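Local coordinates for uncharacterized protein (Wolinella succinogenes, PDB 3JYG) that is of unknown function but belongs to the 6-pyruvoyl tetrahydropterin synthase family and carries a zinc ion bound by histidines, at residues A[101-106]-A[132-137]; A[105-110]-A[153-158]; A[113-118]-A[124-129]. All coordinates share one frame; numbering follows the deposited sequence.

Contact 1: A[101-106]-A[132-137]; sequences SALVWM and FVVVRF
The carbonyl oxygen of V134 meets the indole of W105, whose CZ3 comes obliquely to 3.9 Å from V134 O. This is packing of a ring carbon against a polar atom; the main chain of V134 is hydrogen-bonded with A111 of strand 110-113. No hydrogen bond runs between 101-106 and 132-137, and the reason is topological. Strands 103-105 and 132-135 are next-but-one neighbours in the mixed sheet of this 6-pyruvoyl tetrahydropterin synthase-like fold, with strand 110-113 pairing to both; the nearest CA atoms, those of L103 and V134, are accordingly 8.5 Å apart. The side chains meet over the intervening strand, where both L103 and W105 lie on the small A111. L103 CD1 reaches to 4.4 Å from V134 CG1, a loose apolar contact. W105 extends further: with CG placed beside its own backbone N (chi1 -68°), the six-membered end of the indole swings toward 132-137, and CH2 comes to 4.4 Å from V134 CG1. The same CH2 lies 3.8 Å from R136 CG. This approach uses the aliphatic root of the arginine and is oblique to the indole; the guanidinium, its plane turned 90° from the ring, takes no part in a cation-pi contact. I83 of strand 80-84 packs against V134.

Contact 2: A[105-110]-A[153-158]; sequences WMEEGY and RSRIQP
Charge carries the contact between E108 and R155. E108 OE2 and R155 NH2 form a salt bridge at 2.9 Å, the carboxylate oxygen lying at the guanidinium edge, close to its plane. The N-H...O angle of only 121° makes the hydrogen bond weak, and the planes of the two groups are tilted 36° to each other; one nitrogen serves where a paired, two-pronged arrangement would use two. E107 adds a longer-range attraction: E107 OE1 is 4.4 Å from R155 NH2 but well out of the guanidinium plane, where no N-H is directed. Backbone bonds set the position of both glutamates. They occupy the central places of a type I turn, M106 to G109, in the hairpin joining strands 103-105 and 110-113. G109 N donates to M106 O at 3.2 Å and M106 N to Y110 O at 2.8 Å; with G109 at a positive phi of 83°, this is a type I turn with a G1 bulge. Bends at chi2 and chi3 direct the R155 side chain from the end region of helix 141-155 toward the turn. Apolar packing and a further bond supplement the charges: E108 rests on F72 and L151, R155 on W68, and W147 NE1 donates to E108 O.

Contact 3: A[113-118]-A[124-129]; sequences VDFERI and PILELY
I118 and Y129 make the tightest side-chain approach, I118 CD1 lying 3.6 Å from Y129 CB. The isoleucine takes a less usual conformation, CG1 between the backbone N and the carbonyl carbon (chi1 51°), and its extended chi2 carries CD1 to the root of the tyrosine, obliquely to the ring. Alongside, L126 runs past I118 in the opposing direction, its CD2 3.9 Å from I118 CD1. V113 reaches Y129 from another quarter: V113 CG2 is 3.8 Å from Y129 CB, and the same methyl sits over one face of the F115 ring, toward its rim. With CG beside the backbone N and opposite the carbonyl carbon (chi1 -73°), F115 turns its ring toward helix 123-131, where F115 CE1 is 4.0 Å from Y129 CB. L126 O lies at the edge of that ring, near its plane, whereas Y129 O approaches F115 CZ obliquely.

The approach to the helix is shaped by a short 3-10 turn at 115-117, opened by an Asx turn: D114 OD1 accepts from E116 N at 3.0 Å, 38° out of the carboxylate plane. A water bridges the main chains, accepting from V113 N at 3.0 Å and donating to Y129 O at 2.8 Å, while Y129 OH bonds to H96 ND1. Cohesion between the segments is therefore mostly apolar, with the bridging water giving two main-chain polar groups a shared partner beside the apolar side chains.

From the N terminus, strand 103-105 opens contact 1 and the turn after it opens contact 2; the two segments share W105 and M106. Contact 3 comes next and closes the shortest loop, with five residues between 113-118 and 124-129. It lies within both other spans. Contact 1 then closes across 25 residues at strand 132-135, and contact 2 across 42 at the end of helix 141-155, so these two interleave. A102 O and D114 N, 2.9 Å apart, probably hydrogen-bond, joining contacts 1 and 3. Contact 1 packs the edge strand against the third strand, contact 2 ties the hairpin turn to helix 141-155, and contact 3 the loop after strand 110-113 to helix 123-131.

Contact 1: A[101-106]-A[132-137]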
# COMPACT_ATOMS: atom_id res chain seq x y z
N SER A 101 1.32 30.44 -28.56
CA SER A 101 1.87 29.87 -29.79
C SER A 101 3.31 29.41 -29.66
O SER A 101 3.65 28.38 -30.25
CB SER A 101 1.79 30.84 -30.98
OG SER A 101 2.63 31.95 -30.71
N ALA A 102 4.15 30.17 -28.97
CA ALA A 102 5.59 29.88 -28.97
C ALA A 102 5.90 28.89 -27.85
O ALA A 102 6.68 29.19 -26.94
CB ALA A 102 6.41 31.21 -28.81
N LEU A 103 5.27 27.72 -27.91
CA LEU A 103 5.52 26.66 -26.91
C LEU A 103 6.10 25.51 -27.66
O LEU A 103 5.75 25.29 -28.81
CB LEU A 103 4.22 26.18 -26.25
CG LEU A 103 3.29 27.23 -25.64
CD1 LEU A 103 2.11 26.49 -25.06
CD2 LEU A 103 4.03 28.01 -24.58
N VAL A 104 7.01 24.79 -27.03
CA VAL A 104 7.67 23.69 -27.69
C VAL A 104 7.12 22.40 -27.09
O VAL A 104 7.40 22.08 -25.93
CB VAL A 104 9.21 23.80 -27.50
CG1 VAL A 104 9.94 22.75 -28.37
CG2 VAL A 104 9.70 25.27 -27.78
N TRP A 105 6.32 21.65 -27.87
CA TRP A 105 5.63 20.45 -27.37
C TRP A 105 6.54 19.31 -27.57
O TRP A 105 7.08 19.14 -28.64
CB TRP A 105 4.31 20.17 -28.11
CG TRP A 105 3.35 21.18 -27.79
CD1 TRP A 105 3.15 22.35 -28.47
CD2 TRP A 105 2.48 21.21 -26.66
NE1 TRP A 105 2.20 23.11 -27.83
CE2 TRP A 105 1.77 22.44 -26.71
CE3 TRP A 105 2.23 20.32 -25.60
CZ2 TRP A 105 0.84 22.80 -25.78
CZ3 TRP A 105 1.28 20.68 -24.65
CH2 TRP A 105 0.61 21.93 -24.74
N MSE A 106 6.70 18.52 -26.53
CA MSE A 106 7.60 17.39 -26.59
C MSE A 106 6.78 16.16 -26.87
O MSE A 106 5.56 16.18 -26.75
CB MSE A 106 8.34 17.29 -25.26
CG MSE A 106 8.79 18.66 -24.78
SE MSE A 106 10.08 19.36 -26.09
CE MSE A 106 10.50 21.05 -25.17
N PHE A 132 7.97 26.43 -15.77
CA PHE A 132 6.66 25.89 -16.20
C PHE A 132 6.71 24.64 -17.05
O PHE A 132 7.53 24.55 -17.98
CB PHE A 132 5.88 26.95 -16.96
CG PHE A 132 5.40 28.06 -16.09
CD1 PHE A 132 4.39 27.83 -15.15
CD2 PHE A 132 5.97 29.35 -16.19
CE1 PHE A 132 3.95 28.86 -14.33
CE2 PHE A 132 5.51 30.38 -15.37
CZ PHE A 132 4.51 30.15 -14.48
N VAL A 133 5.84 23.67 -16.69
CA VAL A 133 5.62 22.50 -17.52
C VAL A 133 4.17 22.64 -17.94
O VAL A 133 3.28 22.66 -17.09
CB VAL A 133 5.80 21.21 -16.70
CG1 VAL A 133 5.25 20.01 -17.46
CG2 VAL A 133 7.32 20.99 -16.41
N VAL A 134 3.96 22.79 -19.25
CA VAL A 134 2.62 23.08 -19.72
C VAL A 134 1.97 21.80 -20.22
O VAL A 134 2.59 21.07 -21.00
CB VAL A 134 2.60 24.20 -20.80
CG1 VAL A 134 1.15 24.50 -21.26
CG2 VAL A 134 3.29 25.48 -20.27
N VAL A 135 0.74 21.52 -19.76
CA VAL A 135 0.09 20.24 -20.10
C VAL A 135 -1.34 20.49 -20.59
O VAL A 135 -1.91 21.51 -20.28
CB VAL A 135 0.06 19.21 -18.90
CG1 VAL A 135 1.51 18.61 -18.58
CG2 VAL A 135 -0.68 19.79 -17.64
N ARG A 136 -1.93 19.53 -21.29
CA ARG A 136 -3.29 19.72 -21.83
C ARG A 136 -4.37 19.08 -20.96
O ARG A 136 -5.14 18.27 -21.48
CB ARG A 136 -3.38 19.11 -23.25
CG ARG A 136 -2.49 19.78 -24.32
CD ARG A 136 -2.65 19.04 -25.72
NE ARG A 136 -4.03 19.12 -26.17
CZ ARG A 136 -4.69 18.25 -26.97
NH1 ARG A 136 -4.11 17.16 -27.46
NH2 ARG A 136 -5.95 18.51 -27.24
N PHE A 137 -4.39 19.39 -19.66
CA PHE A 137 -5.34 18.82 -18.73
C PHE A 137 -5.20 19.57 -17.43
O PHE A 137 -4.12 20.15 -17.15
CB PHE A 137 -5.13 17.31 -18.45
CG PHE A 137 -3.71 16.91 -18.06
CD1 PHE A 137 -2.87 16.27 -19.00
CD2 PHE A 137 -3.23 17.10 -16.77
CE1 PHE A 137 -1.54 15.89 -18.66
CE2 PHE A 137 -1.91 16.70 -16.40
CZ PHE A 137 -1.07 16.10 -17.34

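Contact 2: A[105-110]-A[153-158]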
# COMPACT_ATOMS: atom_id res chain seq x y z
N TRP A 105 6.32 21.65 -27.87
CA TRP A 105 5.63 20.45 -27.37
C TRP A 105 6.54 19.31 -27.57
O TRP A 105 7.08 19.14 -28.64
CB TRP A 105 4.31 20.17 -28.11
CG TRP A 105 3.35 21.18 -27.79
CD1 TRP A 105 3.15 22.35 -28.47
CD2 TRP A 105 2.48 21.21 -26.66
NE1 TRP A 105 2.20 23.11 -27.83
CE2 TRP A 105 1.77 22.44 -26.71
CE3 TRP A 105 2.23 20.32 -25.60
CZ2 TRP A 105 0.84 22.80 -25.78
CZ3 TRP A 105 1.28 20.68 -24.65
CH2 TRP A 105 0.61 21.93 -24.74
N MSE A 106 6.70 18.52 -26.53
CA MSE A 106 7.60 17.39 -26.59
C MSE A 106 6.78 16.16 -26.87
O MSE A 106 5.56 16.18 -26.75
CB MSE A 106 8.34 17.29 -25.26
CG MSE A 106 8.79 18.66 -24.78
SE MSE A 106 10.08 19.36 -26.09
CE MSE A 106 10.50 21.05 -25.17
N GLU A 107 7.44 15.07 -27.22
CA GLU A 107 6.72 13.83 -27.52
C GLU A 107 5.82 13.35 -26.34
O GLU A 107 4.70 12.91 -26.57
CB GLU A 107 7.71 12.73 -27.93
CG GLU A 107 8.07 12.72 -29.40
CD GLU A 107 8.14 11.28 -29.94
OE1 GLU A 107 8.80 10.42 -29.28
OE2 GLU A 107 7.52 11.00 -31.00
N GLU A 108 6.29 13.51 -25.10
CA GLU A 108 5.54 12.98 -23.93
C GLU A 108 4.23 13.71 -23.63
O GLU A 108 3.54 13.36 -22.70
CB GLU A 108 6.41 12.94 -22.65
CG GLU A 108 7.67 12.09 -22.76
CD GLU A 108 8.76 12.72 -23.61
OE1 GLU A 108 8.62 13.87 -24.06
OE2 GLU A 108 9.77 12.04 -23.84
N GLY A 109 3.92 14.75 -24.41
CA GLY A 109 2.69 15.51 -24.24
C GLY A 109 2.79 16.59 -23.16
O GLY A 109 1.85 16.78 -22.39
N TYR A 110 3.93 17.27 -23.04
CA TYR A 110 3.97 18.51 -22.27
C TYR A 110 4.74 19.50 -23.15
O TYR A 110 5.31 19.11 -24.20
CB TYR A 110 4.67 18.37 -20.89
CG TYR A 110 6.15 18.13 -21.08
CD1 TYR A 110 6.61 16.86 -21.42
CD2 TYR A 110 7.06 19.19 -21.06
CE1 TYR A 110 7.95 16.62 -21.66
CE2 TYR A 110 8.42 18.97 -21.29
CZ TYR A 110 8.85 17.68 -21.59
OH TYR A 110 10.19 17.45 -21.85
N ARG A 153 2.56 3.23 -21.08
CA ARG A 153 2.02 2.24 -22.04
C ARG A 153 2.65 2.35 -23.41
O ARG A 153 2.89 1.32 -24.05
CB ARG A 153 0.49 2.29 -22.17
CG ARG A 153 -0.23 1.73 -20.95
CD ARG A 153 -1.71 2.09 -21.01
NE ARG A 153 -2.38 1.28 -22.03
CZ ARG A 153 -3.65 1.44 -22.44
NH1 ARG A 153 -4.45 2.41 -21.95
NH2 ARG A 153 -4.09 0.63 -23.39
N SER A 154 2.96 3.56 -23.85
CA SER A 154 3.43 3.76 -25.23
C SER A 154 4.88 3.41 -25.42
O SER A 154 5.33 3.21 -26.56
CB SER A 154 3.17 5.21 -25.70
OG SER A 154 4.05 6.10 -25.05
N ARG A 155 5.61 3.32 -24.31
CA ARG A 155 7.07 3.03 -24.30
C ARG A 155 7.50 1.60 -23.88
O ARG A 155 8.53 1.14 -24.34
CB ARG A 155 7.81 4.03 -23.39
CG ARG A 155 7.63 5.51 -23.72
CD ARG A 155 8.22 5.87 -25.08
NE ARG A 155 8.98 7.13 -25.02
CZ ARG A 155 8.44 8.35 -25.02
NH1 ARG A 155 7.11 8.51 -25.06
NH2 ARG A 155 9.23 9.42 -24.99
N ILE A 156 6.76 0.90 -23.01
CA ILE A 156 7.31 -0.35 -22.42
C ILE A 156 7.21 -1.65 -23.24
O ILE A 156 7.77 -2.69 -22.85
CB ILE A 156 6.80 -0.66 -20.93
CG1 ILE A 156 5.28 -0.71 -20.87
CG2 ILE A 156 7.40 0.32 -19.90
CD1 ILE A 156 4.67 -1.98 -21.43
N GLN A 157 6.49 -1.60 -24.35
CA GLN A 157 6.42 -2.73 -25.28
C GLN A 157 7.70 -3.58 -25.47
O GLN A 157 7.64 -4.78 -25.31
CB GLN A 157 5.96 -2.24 -26.64
CG GLN A 157 5.34 -3.31 -27.47
CD GLN A 157 4.11 -2.78 -28.18
OE1 GLN A 157 3.33 -1.99 -27.60
NE2 GLN A 157 3.90 -3.21 -29.42
N PRO A 158 8.85 -2.96 -25.81
CA PRO A 158 10.01 -3.83 -26.03
C PRO A 158 10.42 -4.62 -24.77
O PRO A 158 11.34 -5.43 -24.82
CB PRO A 158 11.12 -2.85 -26.43
CG PRO A 158 10.39 -1.63 -26.93
CD PRO A 158 9.16 -1.55 -26.11

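Contact 3: A[113-118]-A[124-129]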
# COMPACT_ATOMS: atom_id res chain seq x y z
N VAL A 113 8.21 26.68 -22.69
CA VAL A 113 8.17 27.87 -23.54
C VAL A 113 9.35 27.82 -24.54
O VAL A 113 10.35 27.13 -24.30
CB VAL A 113 8.14 29.17 -22.71
CG1 VAL A 113 6.88 29.19 -21.84
CG2 VAL A 113 9.43 29.30 -21.87
N ASP A 114 9.18 28.47 -25.69
CA ASP A 114 10.26 28.72 -26.61
C ASP A 114 11.07 29.87 -26.01
O ASP A 114 10.59 31.00 -25.99
CB ASP A 114 9.72 29.18 -27.99
CG ASP A 114 10.84 29.35 -29.03
OD1 ASP A 114 12.04 29.45 -28.66
OD2 ASP A 114 10.50 29.37 -30.24
N PHE A 115 12.27 29.59 -25.53
CA PHE A 115 13.09 30.63 -24.90
C PHE A 115 13.65 31.70 -25.83
O PHE A 115 13.99 32.80 -25.39
CB PHE A 115 14.18 30.00 -24.05
CG PHE A 115 13.66 29.40 -22.77
CD1 PHE A 115 13.57 30.17 -21.61
CD2 PHE A 115 13.23 28.08 -22.72
CE1 PHE A 115 13.08 29.62 -20.41
CE2 PHE A 115 12.73 27.53 -21.52
CZ PHE A 115 12.66 28.31 -20.37
N GLU A 116 13.71 31.40 -27.12
CA GLU A 116 14.01 32.43 -28.14
C GLU A 116 13.16 33.67 -27.98
O GLU A 116 13.66 34.78 -28.15
CB GLU A 116 13.87 31.89 -29.57
CG GLU A 116 14.92 30.82 -29.93
CD GLU A 116 16.34 31.40 -30.01
OE1 GLU A 116 16.51 32.55 -30.51
OE2 GLU A 116 17.29 30.69 -29.57
N ARG A 117 11.89 33.52 -27.65
CA ARG A 117 11.06 34.70 -27.63
C ARG A 117 11.26 35.62 -26.39
O ARG A 117 10.84 36.78 -26.42
CB ARG A 117 9.59 34.38 -28.00
CG ARG A 117 8.57 34.18 -26.87
CD ARG A 117 7.18 34.92 -27.13
NE ARG A 117 6.41 34.53 -28.33
CZ ARG A 117 5.07 34.43 -28.40
NH1 ARG A 117 4.30 34.68 -27.35
NH2 ARG A 117 4.48 34.07 -29.54
N ILE A 118 11.95 35.13 -25.36
CA ILE A 118 12.25 35.93 -24.14
C ILE A 118 13.74 36.19 -23.90
O ILE A 118 14.18 36.53 -22.79
CB ILE A 118 11.65 35.31 -22.85
CG1 ILE A 118 12.04 33.82 -22.74
CG2 ILE A 118 10.14 35.55 -22.83
CD1 ILE A 118 11.48 33.13 -21.53
N PRO A 124 15.60 36.96 -13.44
CA PRO A 124 14.44 36.42 -12.73
C PRO A 124 13.31 36.03 -13.65
O PRO A 124 12.58 35.06 -13.35
CB PRO A 124 14.01 37.58 -11.83
CG PRO A 124 15.34 38.39 -11.61
CD PRO A 124 15.86 38.37 -13.05
N ILE A 125 13.19 36.74 -14.77
CA ILE A 125 12.12 36.46 -15.71
C ILE A 125 12.39 35.11 -16.39
O ILE A 125 11.48 34.28 -16.55
CB ILE A 125 11.88 37.64 -16.72
CG1 ILE A 125 11.22 38.85 -16.02
CG2 ILE A 125 11.04 37.17 -17.93
CD1 ILE A 125 9.91 38.58 -15.37
N LEU A 126 13.64 34.87 -16.74
CA LEU A 126 14.07 33.56 -17.23
C LEU A 126 13.80 32.39 -16.24
O LEU A 126 13.36 31.33 -16.65
CB LEU A 126 15.54 33.59 -17.64
CG LEU A 126 15.78 34.48 -18.86
CD1 LEU A 126 17.27 34.54 -19.27
CD2 LEU A 126 14.93 34.05 -20.05
N GLU A 127 14.07 32.61 -14.95
CA GLU A 127 13.87 31.59 -13.92
C GLU A 127 12.38 31.31 -13.80
O GLU A 127 11.98 30.19 -13.53
CB GLU A 127 14.37 32.12 -12.57
CG GLU A 127 15.86 32.43 -12.57
CD GLU A 127 16.30 33.38 -11.49
OE1 GLU A 127 15.47 33.77 -10.59
OE2 GLU A 127 17.50 33.70 -11.53
N LEU A 128 11.57 32.33 -13.98
CA LEU A 128 10.13 32.16 -13.95
C LEU A 128 9.72 31.23 -15.08
O LEU A 128 9.02 30.21 -14.85
CB LEU A 128 9.43 33.52 -14.06
CG LEU A 128 7.96 33.53 -14.44
CD1 LEU A 128 7.14 32.73 -13.43
CD2 LEU A 128 7.44 34.98 -14.49
N TYR A 129 10.13 31.55 -16.32
CA TYR A 129 9.75 30.70 -17.48
C TYR A 129 10.38 29.29 -17.53
O TYR A 129 9.75 28.34 -18.07
CB TYR A 129 9.88 31.45 -18.82
CG TYR A 129 8.85 32.56 -18.93
CD1 TYR A 129 7.49 32.26 -19.09
CD2 TYR A 129 9.22 33.90 -18.85
CE1 TYR A 129 6.54 33.26 -19.18
CE2 TYR A 129 8.25 34.93 -18.94
CZ TYR A 129 6.91 34.59 -19.13
OH TYR A 129 5.93 35.56 -19.21
O HOH W 1 8.63 26.37 -19.74